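Response regulator (Xanthomonas campestris pv. campestris, PDB 3QYY) probably makes cyclic di-GMP through its GGDEF diguanylate cyclase domain, the part in this chain, and binds that product at the active site as a competitive inhibitor. Local coordinates at residues 23-28 and 87-92; 45-50 and 143-148; 128-133 and 161-166. All blocks are in the same frame, centred on the assembly; numbering follows the deposited sequence.

Interaction 1. Residues 23-28 and 87-92. With MG (magnesium ion), chain I; C2E (9,9'-[(2R,3R,3aS,5S,7aR,9R,10R,10aS,12S,14aR)-3,5,10,12-tetrahydroxy-5,12-dioxidooctahydro-2H,7H-difuro[3,2-d:3',2'-j][1,3,7,9,2,8]tetraoxadiphosphacyclododecine-2,9-diyl]bis(2-amino-1,9-dihydro-6H-purin-6-one)), chain C.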
loop_
_atom_site.group_PDB
_atom_site.type_symbol
_atom_site.label_atom_id
_atom_site.label_comp_id
_atom_site.label_asym_id
_atom_site.label_seq_id
_atom_site.Cartn_x
_atom_site.Cartn_y
_atom_site.Cartn_z
ATOM N N ARG B 23 11.993 -9.588 5.811
ATOM C CA ARG B 23 13.065 -10.564 5.627
ATOM C C ARG B 23 12.626 -11.892 6.244
ATOM O O ARG B 23 12.903 -12.965 5.700
ATOM C CB ARG B 23 14.360 -10.059 6.283
ATOM C CG ARG B 23 14.867 -8.763 5.661
ATOM C CD ARG B 23 16.000 -8.109 6.445
ATOM N NE ARG B 23 17.286 -8.770 6.252
ATOM C CZ ARG B 23 18.456 -8.235 6.591
ATOM N NH1 ARG B 23 19.581 -8.907 6.383
ATOM N NH2 ARG B 23 18.503 -7.026 7.129
ATOM N N GLY B 24 11.935 -11.806 7.377
ATOM C CA GLY B 24 11.443 -12.995 8.052
ATOM C C GLY B 24 10.358 -13.703 7.256
ATOM O O GLY B 24 10.309 -14.934 7.231
ATOM N N CYS B 25 9.478 -12.928 6.622
ATOM C CA CYS B 25 8.403 -13.484 5.798
ATOM C C CYS B 25 9.011 -14.302 4.666
ATOM O O CYS B 25 8.575 -15.418 4.375
ATOM C CB CYS B 25 7.557 -12.368 5.164
ATOM S SG CYS B 25 6.412 -11.511 6.251
ATOM N N GLU B 26 10.014 -13.729 4.013
ATOM C CA GLU B 26 10.656 -14.408 2.897
ATOM C C GLU B 26 11.348 -15.694 3.334
ATOM O O GLU B 26 11.250 -16.715 2.654
ATOM C CB GLU B 26 11.637 -13.459 2.205
ATOM C CG GLU B 26 10.942 -12.268 1.550
ATOM C CD GLU B 26 11.907 -11.298 0.891
ATOM O OE1 GLU B 26 11.440 -10.291 0.313
ATOM O OE2 GLU B 26 13.129 -11.538 0.952
ATOM N N GLN B 27 12.025 -15.661 4.478
ATOM C CA GLN B 27 12.709 -16.856 4.959
ATOM C C GLN B 27 11.712 -17.892 5.471
ATOM O O GLN B 27 11.934 -19.092 5.325
ATOM C CB GLN B 27 13.701 -16.504 6.069
ATOM C CG GLN B 27 14.740 -17.592 6.314
ATOM C CD GLN B 27 15.807 -17.171 7.302
ATOM O OE1 GLN B 27 16.351 -16.072 7.212
ATOM N NE2 GLN B 27 16.123 -18.051 8.244
ATOM N N ALA B 28 10.619 -17.426 6.073
ATOM C CA ALA B 28 9.585 -18.323 6.590
ATOM C C ALA B 28 8.899 -19.029 5.426
ATOM O O ALA B 28 8.622 -20.229 5.490
ATOM C CB ALA B 28 8.557 -17.537 7.411
ATOM N N GLY B 87 3.823 -12.810 9.660
ATOM C CA GLY B 87 4.822 -11.805 9.373
ATOM C C GLY B 87 4.185 -10.538 8.848
ATOM O O GLY B 87 3.054 -10.553 8.362
ATOM N N ARG B 88 4.915 -9.436 8.953
ATOM C CA ARG B 88 4.437 -8.150 8.474
ATOM C C ARG B 88 5.219 -7.835 7.200
ATOM O O ARG B 88 6.431 -7.615 7.240
ATOM C CB ARG B 88 4.688 -7.073 9.534
ATOM C CG ARG B 88 4.056 -5.725 9.223
ATOM C CD ARG B 88 4.355 -4.706 10.317
ATOM N NE ARG B 88 3.776 -3.403 10.001
ATOM C CZ ARG B 88 3.987 -2.294 10.700
ATOM N NH1 ARG B 88 4.770 -2.318 11.773
ATOM N NH2 ARG B 88 3.418 -1.158 10.319
ATOM N N TRP B 89 4.528 -7.845 6.065
ATOM C CA TRP B 89 5.172 -7.556 4.790
ATOM C C TRP B 89 5.644 -6.105 4.836
ATOM O O TRP B 89 6.723 -5.759 4.340
ATOM C CB TRP B 89 4.162 -7.749 3.652
ATOM C CG TRP B 89 4.772 -7.886 2.292
ATOM C CD1 TRP B 89 4.554 -7.079 1.210
ATOM C CD2 TRP B 89 5.638 -8.937 1.840
ATOM N NE1 TRP B 89 5.222 -7.567 0.111
ATOM C CE2 TRP B 89 5.894 -8.706 0.469
ATOM C CE3 TRP B 89 6.218 -10.055 2.461
ATOM C CZ2 TRP B 89 6.707 -9.554 -0.298
ATOM C CZ3 TRP B 89 7.028 -10.899 1.697
ATOM C CH2 TRP B 89 7.263 -10.641 0.331
ATOM N N GLY B 90 4.820 -5.267 5.458
ATOM C CA GLY B 90 5.120 -3.854 5.592
ATOM C C GLY B 90 3.815 -3.082 5.676
ATOM O O GLY B 90 2.799 -3.549 5.170
ATOM N N GLY B 91 3.826 -1.917 6.316
ATOM C CA GLY B 91 2.602 -1.134 6.430
ATOM C C GLY B 91 1.508 -1.912 7.142
ATOM O O GLY B 91 1.725 -2.411 8.246
ATOM N N ASP B 92 0.330 -2.016 6.529
ATOM C CA ASP B 92 -0.760 -2.769 7.145
ATOM C C ASP B 92 -0.999 -4.094 6.415
ATOM O O ASP B 92 -2.105 -4.639 6.431
ATOM C CB ASP B 92 -2.044 -1.932 7.169
ATOM C CG ASP B 92 -2.565 -1.598 5.783
ATOM O OD1 ASP B 92 -3.625 -0.946 5.706
ATOM O OD2 ASP B 92 -1.929 -1.978 4.776
HETATM MG MG MG I . -2.377 -1.966 2.772
HETATM P P1 C2E C . 5.305 -4.948 -2.403
HETATM O O2P C2E C . 6.775 -4.697 -2.205
HETATM O O1P C2E C . 4.877 -6.388 -2.366
HETATM O "O5'" C2E C . 4.440 -4.209 -1.304
HETATM C "C5'" C2E C . 3.003 -4.332 -1.317
HETATM C "C4'" C2E C . 2.484 -3.482 -0.163
HETATM O "O4'" C2E C . 3.008 -3.799 1.115
HETATM C "C3'" C2E C . 2.787 -2.000 -0.369
HETATM O "O3'" C2E C . 1.821 -1.397 -1.231
HETATM C "C2'" C2E C . 2.788 -1.503 1.042
HETATM O "O2'" C2E C . 1.449 -1.100 1.379
HETATM C "C1'" C2E C . 3.246 -2.651 1.926
HETATM N N9 C2E C . 4.700 -2.536 2.212
HETATM C C8 C2E C . 5.679 -3.351 1.763
HETATM N N7 C2E C . 6.889 -2.974 2.223
HETATM C C5 C2E C . 6.703 -1.905 2.989
HETATM C C6 C2E C . 7.569 -1.008 3.797
HETATM O O6 C2E C . 8.808 -1.205 3.856
HETATM N N1 C2E C . 6.990 0.017 4.473
HETATM C C2 C2E C . 5.651 0.250 4.433
HETATM N N2 C2E C . 5.141 1.285 5.128
HETATM N N3 C2E C . 4.790 -0.542 3.699
HETATM C C4 C2E C . 5.258 -1.608 2.977
HETATM P P11 C2E C . 2.426 -0.218 -2.146
HETATM O O21 C2E C . 3.081 0.816 -1.290
HETATM O O11 C2E C . 1.255 0.299 -2.906
HETATM O O5A C2E C . 3.479 -0.816 -3.156
HETATM C C5A C2E C . 3.039 -1.812 -4.079
HETATM C C4A C2E C . 4.189 -2.274 -4.922
HETATM O O4A C2E C . 4.904 -1.201 -5.594
HETATM C C3A C2E C . 5.258 -3.041 -4.144
HETATM O O3A C2E C . 4.875 -4.405 -3.874
HETATM C C2A C2E C . 6.428 -2.914 -5.071
HETATM O O2A C2E C . 6.384 -3.991 -6.022
HETATM C C1A C2E C . 6.283 -1.560 -5.746
HETATM N N91 C2E C . 7.214 -0.582 -5.138
HETATM C C81 C2E C . 7.011 0.233 -4.073
HETATM N N71 C2E C . 8.109 0.985 -3.821
HETATM C C51 C2E C . 9.038 0.654 -4.735
HETATM C C61 C2E C . 10.435 1.055 -5.063
HETATM O O61 C2E C . 11.038 1.919 -4.403
HETATM N N11 C2E C . 11.052 0.451 -6.115
HETATM C C21 C2E C . 10.436 -0.505 -6.878
HETATM N N21 C2E C . 11.110 -1.067 -7.913
HETATM N N31 C2E C . 9.157 -0.912 -6.626
HETATM C C41 C2E C . 8.432 -0.375 -5.588
HETATM O O HOH W 1 -4.348 -1.115 3.263
HETATM O O HOH W 2 -2.970 -1.727 0.626
HETATM O O HOH W 3 -0.671 -2.871 2.127
#
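C25 and W89 meet because of their first torsions: SG of C25 lies opposite its own carbonyl carbon (chi1 -75°), while the W89 indole swings opposite its backbone N (chi1 -163°) and back to the helix. CB of C25 then meets the benzo edge of the indole, near the ring plane, 3.8 Å from W89 CE3, and SG is also at that edge. The small thiol suits a buried site against bare backbone, with C25 SG 3.5 Å from G87 CA. E26 passes its CG by W89 CZ3, crossing the indole at about a right angle.

At its other edge W89 NE1 donates a nearly straight bond (2.8 Å, 169°) to C2E O1P. R88 grips G91 O side-on through NE (2.9 Å) and NH2, the oxygen lying nearly in the guanidinium plane; NH2 also binds a second C2E, and NH1 pairs with D14. Lacking side chains, G90 and G91 let their backbone lie against one face of a guanine. D92 OD2 binds magnesium at 2.0 Å, as does D49. Residues 90-94 spell the GGDEF signature, the active-site turn that names this diguanylate cyclase domain.

Interaction 2. Residues 45-50 and 143-148. With MG (magnesium ion), chain I.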
loop_
_atom_site.group_PDB
_atom_site.type_symbol
_atom_site.label_atom_id
_atom_site.label_comp_id
_atom_site.label_asym_id
_atom_site.label_seq_id
_atom_site.Cartn_x
_atom_site.Cartn_y
_atom_site.Cartn_z
ATOM N N LEU B 45 -0.597 -20.590 2.556
ATOM C CA LEU B 45 -0.095 -19.225 2.709
ATOM C C LEU B 45 -1.226 -18.229 2.524
ATOM O O LEU B 45 -2.006 -18.338 1.574
ATOM C CB LEU B 45 0.999 -18.935 1.675
ATOM C CG LEU B 45 1.537 -17.498 1.659
ATOM C CD1 LEU B 45 2.332 -17.240 2.943
ATOM C CD2 LEU B 45 2.412 -17.280 0.427
ATOM N N PHE B 46 -1.318 -17.265 3.438
ATOM C CA PHE B 46 -2.336 -16.225 3.366
ATOM C C PHE B 46 -1.675 -14.855 3.246
ATOM O O PHE B 46 -0.661 -14.588 3.891
ATOM C CB PHE B 46 -3.204 -16.184 4.628
ATOM C CG PHE B 46 -3.985 -17.438 4.884
ATOM C CD1 PHE B 46 -3.429 -18.481 5.616
ATOM C CD2 PHE B 46 -5.289 -17.565 4.415
ATOM C CE1 PHE B 46 -4.165 -19.635 5.885
ATOM C CE2 PHE B 46 -6.036 -18.717 4.677
ATOM C CZ PHE B 46 -5.470 -19.752 5.414
ATOM N N VAL B 47 -2.253 -13.997 2.414
ATOM C CA VAL B 47 -1.767 -12.629 2.259
ATOM C C VAL B 47 -2.941 -11.775 2.715
ATOM O O VAL B 47 -4.048 -11.910 2.183
ATOM C CB VAL B 47 -1.418 -12.288 0.790
ATOM C CG1 VAL B 47 -1.222 -10.767 0.636
ATOM C CG2 VAL B 47 -0.143 -13.011 0.381
ATOM N N LEU B 48 -2.707 -10.916 3.706
ATOM C CA LEU B 48 -3.760 -10.063 4.244
ATOM C C LEU B 48 -3.435 -8.577 4.122
ATOM O O LEU B 48 -2.288 -8.167 4.281
ATOM C CB LEU B 48 -3.989 -10.380 5.725
ATOM C CG LEU B 48 -3.960 -11.843 6.179
ATOM C CD1 LEU B 48 -4.286 -11.902 7.663
ATOM C CD2 LEU B 48 -4.953 -12.663 5.395
ATOM N N ASP B 49 -4.457 -7.774 3.851
ATOM C CA ASP B 49 -4.289 -6.327 3.742
ATOM C C ASP B 49 -5.485 -5.680 4.430
ATOM O O ASP B 49 -6.634 -5.988 4.107
ATOM C CB ASP B 49 -4.239 -5.894 2.271
ATOM C CG ASP B 49 -3.963 -4.409 2.109
ATOM O OD1 ASP B 49 -4.582 -3.781 1.223
ATOM O OD2 ASP B 49 -3.116 -3.873 2.858
ATOM N N MET B 50 -5.221 -4.797 5.389
ATOM C CA MET B 50 -6.299 -4.129 6.103
ATOM C C MET B 50 -7.058 -3.177 5.183
ATOM O O MET B 50 -6.489 -2.621 4.238
ATOM C CB MET B 50 -5.752 -3.363 7.313
ATOM C CG MET B 50 -5.198 -4.261 8.410
ATOM S SD MET B 50 -4.977 -3.375 9.960
ATOM C CE MET B 50 -6.677 -3.322 10.559
ATOM N N GLU B 143 6.075 -18.512 -6.495
ATOM C CA GLU B 143 4.827 -18.805 -7.194
ATOM C C GLU B 143 3.669 -18.883 -6.205
ATOM O O GLU B 143 2.582 -18.378 -6.476
ATOM C CB GLU B 143 4.954 -20.126 -7.957
ATOM C CG GLU B 143 3.677 -20.623 -8.624
ATOM C CD GLU B 143 3.093 -19.635 -9.620
ATOM O OE1 GLU B 143 3.845 -18.774 -10.124
ATOM O OE2 GLU B 143 1.881 -19.731 -9.909
ATOM N N LEU B 144 3.904 -19.519 -5.059
ATOM C CA LEU B 144 2.872 -19.639 -4.032
ATOM C C LEU B 144 2.465 -18.237 -3.584
ATOM O O LEU B 144 1.279 -17.942 -3.424
ATOM C CB LEU B 144 3.395 -20.437 -2.831
ATOM C CG LEU B 144 2.396 -20.690 -1.697
ATOM C CD1 LEU B 144 1.255 -21.563 -2.202
ATOM C CD2 LEU B 144 3.102 -21.371 -0.528
ATOM N N TYR B 145 3.458 -17.372 -3.390
ATOM C CA TYR B 145 3.198 -15.999 -2.976
ATOM C C TYR B 145 2.363 -15.270 -4.030
ATOM O O TYR B 145 1.386 -14.589 -3.705
ATOM C CB TYR B 145 4.517 -15.251 -2.736
ATOM C CG TYR B 145 4.331 -13.758 -2.550
ATOM C CD1 TYR B 145 4.426 -12.883 -3.634
ATOM C CD2 TYR B 145 3.993 -13.230 -1.306
ATOM C CE1 TYR B 145 4.181 -11.515 -3.483
ATOM C CE2 TYR B 145 3.747 -11.868 -1.143
ATOM C CZ TYR B 145 3.839 -11.017 -2.238
ATOM O OH TYR B 145 3.556 -9.678 -2.089
ATOM N N ARG B 146 2.742 -15.422 -5.294
ATOM C CA ARG B 146 2.020 -14.770 -6.379
ATOM C C ARG B 146 0.556 -15.186 -6.395
ATOM O O ARG B 146 -0.322 -14.361 -6.622
ATOM C CB ARG B 146 2.667 -15.097 -7.728
ATOM C CG ARG B 146 4.087 -14.574 -7.859
ATOM C CD ARG B 146 4.634 -14.743 -9.269
ATOM N NE ARG B 146 5.996 -14.229 -9.368
ATOM C CZ ARG B 146 6.708 -14.196 -10.490
ATOM N NH1 ARG B 146 6.188 -14.648 -11.623
ATOM N NH2 ARG B 146 7.942 -13.711 -10.475
ATOM N N ARG B 147 0.291 -16.467 -6.148
ATOM C CA ARG B 147 -1.083 -16.958 -6.139
ATOM C C ARG B 147 -1.892 -16.368 -4.988
ATOM O O ARG B 147 -3.018 -15.907 -5.181
ATOM C CB ARG B 147 -1.100 -18.489 -6.055
ATOM C CG ARG B 147 -0.603 -19.177 -7.317
ATOM C CD ARG B 147 -0.658 -20.689 -7.178
ATOM N NE ARG B 147 -0.231 -21.364 -8.401
ATOM C CZ ARG B 147 -0.210 -22.683 -8.556
ATOM N NH1 ARG B 147 -0.595 -23.475 -7.564
ATOM N NH2 ARG B 147 0.200 -23.211 -9.702
ATOM N N ALA B 148 -1.317 -16.383 -3.791
ATOM C CA ALA B 148 -1.990 -15.841 -2.616
ATOM C C ALA B 148 -2.199 -14.335 -2.758
ATOM O O ALA B 148 -3.254 -13.808 -2.410
ATOM C CB ALA B 148 -1.169 -16.133 -1.367
HETATM MG MG MG I . -2.377 -1.966 2.772
HETATM O O HOH W 2 -2.970 -1.727 0.626
HETATM O O HOH W 1 -4.348 -1.115 3.263
HETATM O O HOH W 3 -0.671 -2.871 2.127
#
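L45 and V47, two residues apart on strand 45-50, both face helix 143-148, and the side-chain contacts across are apolar. L45 CB rests against L144 CD2 at 3.9 Å, and its CD2 branch reaches the helix backbone, 3.7 Å from Y145 CA. That reach follows from L45 CG standing opposite the backbone N (chi1 176°). One turn after L144, A148 turns its methyl to the strand, where it meets V47 CG2 at 3.7 Å and lies close to L45 O. Alanine is small enough to let the helix backbone come near the strand, with V47 CA 5.8 Å from A148 CA. V47 CG2 also approaches the Y145 ring obliquely at CE2, so this branch sits between the two helix residues.

Polar interactions lie outside the apolar contact. On the helix, R147 NE makes a salt bridge to E143 OE2 (3.1 Å) one turn back, using the anti lone pair of the carboxylate. Y145 OH is hydrogen-bonded to K54 of the second subunit, and the Y145 ring stacks on W89.

Metal binding belongs to the far end of the strand. D49 OD2 holds magnesium at 2.0 Å, and its other oxygen, OD1, accepts from a metal-bound water and pairs with K156 from later in the same helix; a second metal water donates to M50 O.

In the sheet, strand 44-50 runs between 93-98 and 128-134. Helix 141-157 covers the face bearing L45 and V47, while F46 and L48 point to helix 102-116 on the opposite face.

Interaction 3. Residues 128-133 and 161-166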
loop_
_atom_site.group_PDB
_atom_site.type_symbol
_atom_site.label_atom_id
_atom_site.label_comp_id
_atom_site.label_asym_id
_atom_site.label_seq_id
_atom_site.Cartn_x
_atom_site.Cartn_y
_atom_site.Cartn_z
ATOM N N VAL B 128 -10.610 -6.724 6.942
ATOM C CA VAL B 128 -9.464 -7.268 6.223
ATOM C C VAL B 128 -9.783 -7.998 4.922
ATOM O O VAL B 128 -10.771 -8.731 4.831
ATOM C CB VAL B 128 -8.691 -8.256 7.134
ATOM C CG1 VAL B 128 -7.501 -8.855 6.389
ATOM C CG2 VAL B 128 -8.240 -7.545 8.398
ATOM N N SER B 129 -8.928 -7.788 3.922
ATOM C CA SER B 129 -9.047 -8.454 2.631
ATOM C C SER B 129 -7.981 -9.543 2.657
ATOM O O SER B 129 -6.814 -9.262 2.935
ATOM C CB SER B 129 -8.762 -7.480 1.485
ATOM O OG SER B 129 -9.819 -6.550 1.331
ATOM N N ALA B 130 -8.372 -10.781 2.372
ATOM C CA ALA B 130 -7.421 -11.884 2.408
ATOM C C ALA B 130 -7.452 -12.796 1.191
ATOM O O ALA B 130 -8.494 -12.975 0.554
ATOM C CB ALA B 130 -7.648 -12.709 3.673
ATOM N N GLY B 131 -6.291 -13.370 0.887
ATOM C CA GLY B 131 -6.157 -14.290 -0.229
ATOM C C GLY B 131 -5.316 -15.481 0.204
ATOM O O GLY B 131 -4.342 -15.323 0.949
ATOM N N SER B 132 -5.678 -16.675 -0.249
ATOM C CA SER B 132 -4.928 -17.869 0.127
ATOM C C SER B 132 -4.475 -18.708 -1.064
ATOM O O SER B 132 -5.040 -18.624 -2.159
ATOM C CB SER B 132 -5.770 -18.746 1.065
ATOM O OG SER B 132 -6.934 -19.230 0.411
ATOM N N ALA B 133 -3.441 -19.510 -0.834
ATOM C CA ALA B 133 -2.896 -20.412 -1.842
ATOM C C ALA B 133 -2.334 -21.625 -1.098
ATOM O O ALA B 133 -1.765 -21.488 -0.014
ATOM C CB ALA B 133 -1.793 -19.723 -2.643
ATOM N N ARG B 161 -13.186 -7.261 3.299
ATOM C CA ARG B 161 -13.782 -7.996 4.414
ATOM C C ARG B 161 -14.149 -9.420 4.015
ATOM O O ARG B 161 -15.237 -9.901 4.329
ATOM C CB ARG B 161 -15.032 -7.273 4.930
ATOM C CG ARG B 161 -14.789 -5.840 5.373
ATOM C CD ARG B 161 -15.803 -5.412 6.423
ATOM N NE ARG B 161 -17.182 -5.573 5.974
ATOM C CZ ARG B 161 -18.244 -5.398 6.755
ATOM N NH1 ARG B 161 -19.465 -5.566 6.264
ATOM N NH2 ARG B 161 -18.088 -5.059 8.028
ATOM N N ARG B 162 -13.234 -10.095 3.327
ATOM C CA ARG B 162 -13.474 -11.459 2.879
ATOM C C ARG B 162 -12.184 -12.160 2.480
ATOM O O ARG B 162 -11.144 -11.523 2.301
ATOM C CB ARG B 162 -14.429 -11.450 1.685
ATOM C CG ARG B 162 -13.898 -10.662 0.499
ATOM C CD ARG B 162 -14.951 -10.500 -0.583
ATOM N NE ARG B 162 -15.317 -11.771 -1.197
ATOM C CZ ARG B 162 -16.219 -11.899 -2.165
ATOM N NH1 ARG B 162 -16.492 -13.096 -2.671
ATOM N NH2 ARG B 162 -16.852 -10.828 -2.628
ATOM N N LEU B 163 -12.270 -13.478 2.338
ATOM C CA LEU B 163 -11.134 -14.300 1.942
ATOM C C LEU B 163 -11.419 -14.975 0.608
ATOM O O LEU B 163 -12.446 -15.633 0.447
ATOM C CB LEU B 163 -10.860 -15.382 2.992
ATOM C CG LEU B 163 -9.965 -16.544 2.540
ATOM C CD1 LEU B 163 -8.536 -16.062 2.330
ATOM C CD2 LEU B 163 -10.000 -17.651 3.581
ATOM N N VAL B 164 -10.512 -14.801 -0.346
ATOM C CA VAL B 164 -10.639 -15.424 -1.658
ATOM C C VAL B 164 -9.486 -16.412 -1.807
ATOM O O VAL B 164 -8.347 -16.091 -1.464
ATOM C CB VAL B 164 -10.556 -14.379 -2.792
ATOM C CG1 VAL B 164 -10.460 -15.079 -4.140
ATOM C CG2 VAL B 164 -11.780 -13.477 -2.751
ATOM N N ARG B 165 -9.778 -17.610 -2.307
ATOM C CA ARG B 165 -8.748 -18.636 -2.481
ATOM C C ARG B 165 -8.256 -18.724 -3.922
ATOM O O ARG B 165 -9.017 -18.489 -4.862
ATOM C CB ARG B 165 -9.282 -20.011 -2.056
ATOM C CG ARG B 165 -10.455 -20.499 -2.894
ATOM C CD ARG B 165 -10.756 -21.982 -2.686
ATOM N NE ARG B 165 -11.093 -22.318 -1.305
ATOM C CZ ARG B 165 -11.598 -23.489 -0.928
ATOM N NH1 ARG B 165 -11.827 -24.433 -1.830
ATOM N NH2 ARG B 165 -11.869 -23.724 0.349
ATOM N N ASP B 166 -6.983 -19.072 -4.089
ATOM C CA ASP B 166 -6.389 -19.203 -5.415
ATOM C C ASP B 166 -7.031 -20.368 -6.163
ATOM O O ASP B 166 -7.512 -21.301 -5.485
ATOM C CB ASP B 166 -4.883 -19.444 -5.289
ATOM C CG ASP B 166 -4.241 -19.855 -6.605
ATOM O OD1 ASP B 166 -4.331 -19.087 -7.583
ATOM O OD2 ASP B 166 -3.641 -20.949 -6.658
#
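A130 and S132 pair with strand 162-165 in parallel, the two strands of a beta-alpha-beta unit whose connecting helix is 141-157. Bonds alternate in direction between the chains. A130 uses both of its backbone polar groups: its N donates to R162 O (2.9 Å, 160°), nearly along the C=O axis, and its O accepts from V164 N (2.9 Å, 165°). S132 does likewise, with N donating to V164 O at 3.0 Å and O accepting from D166 N at 2.8 Å. V164 is therefore held at both N and O, by residues two apart on the other strand. The start of the pairing is looser, for the bond from R162 N to V128 O is weak.

G131 and the other alternate residues, S129 and A133, turn their backbone polar groups to strand 44-50, bonding to V47, D49 and L45 respectively. Strand 128-134 thus has backbone bonds to a neighbour on each flank. Glycine at G131 also brings its CA within 3.1 Å of V164 O, a CA-H...O contact.

The side chain of S129 and the polar groups of R161 find their partners outside the two segments. S129 OG bonds to D51, whose carboxylate also takes R161 N, and the R161 guanidinium forms a salt bridge with E117. Arginines suit this exposed edge, where their long chains can reach solvent or acidic partners.

On the face of A130, S132 and L163, the leucine packs against helix 102-116 and touches F46. It stands with CG opposite its backbone N (chi1 164°), which carries the L163 CD1 branch across the strand gap, over the A130 carbonyl group and to 3.7 Å from A130 CB.

Overall arrangement
All three contacts use the one mixed sheet, of order 85-90, 93-98, 44-50, 128-134, 162-165. Interaction 1 is at one outer strand and interaction 3 at the other, their centres about 17 Å apart on opposite sides of the chain's centre. Interaction 2 lies between, with centres about 11 Å from interaction 1 and about 8 Å from interaction 3. Along the chain interaction 1 closes before interaction 3 opens, whereas interaction 2 interleaves with both. Interactions 1 and 2 share the magnesium ion and its waters, so distant parts of the sequence build one active site; interaction 3 continues the sheet beyond it through backbone bonds between 44-50 and 128-134.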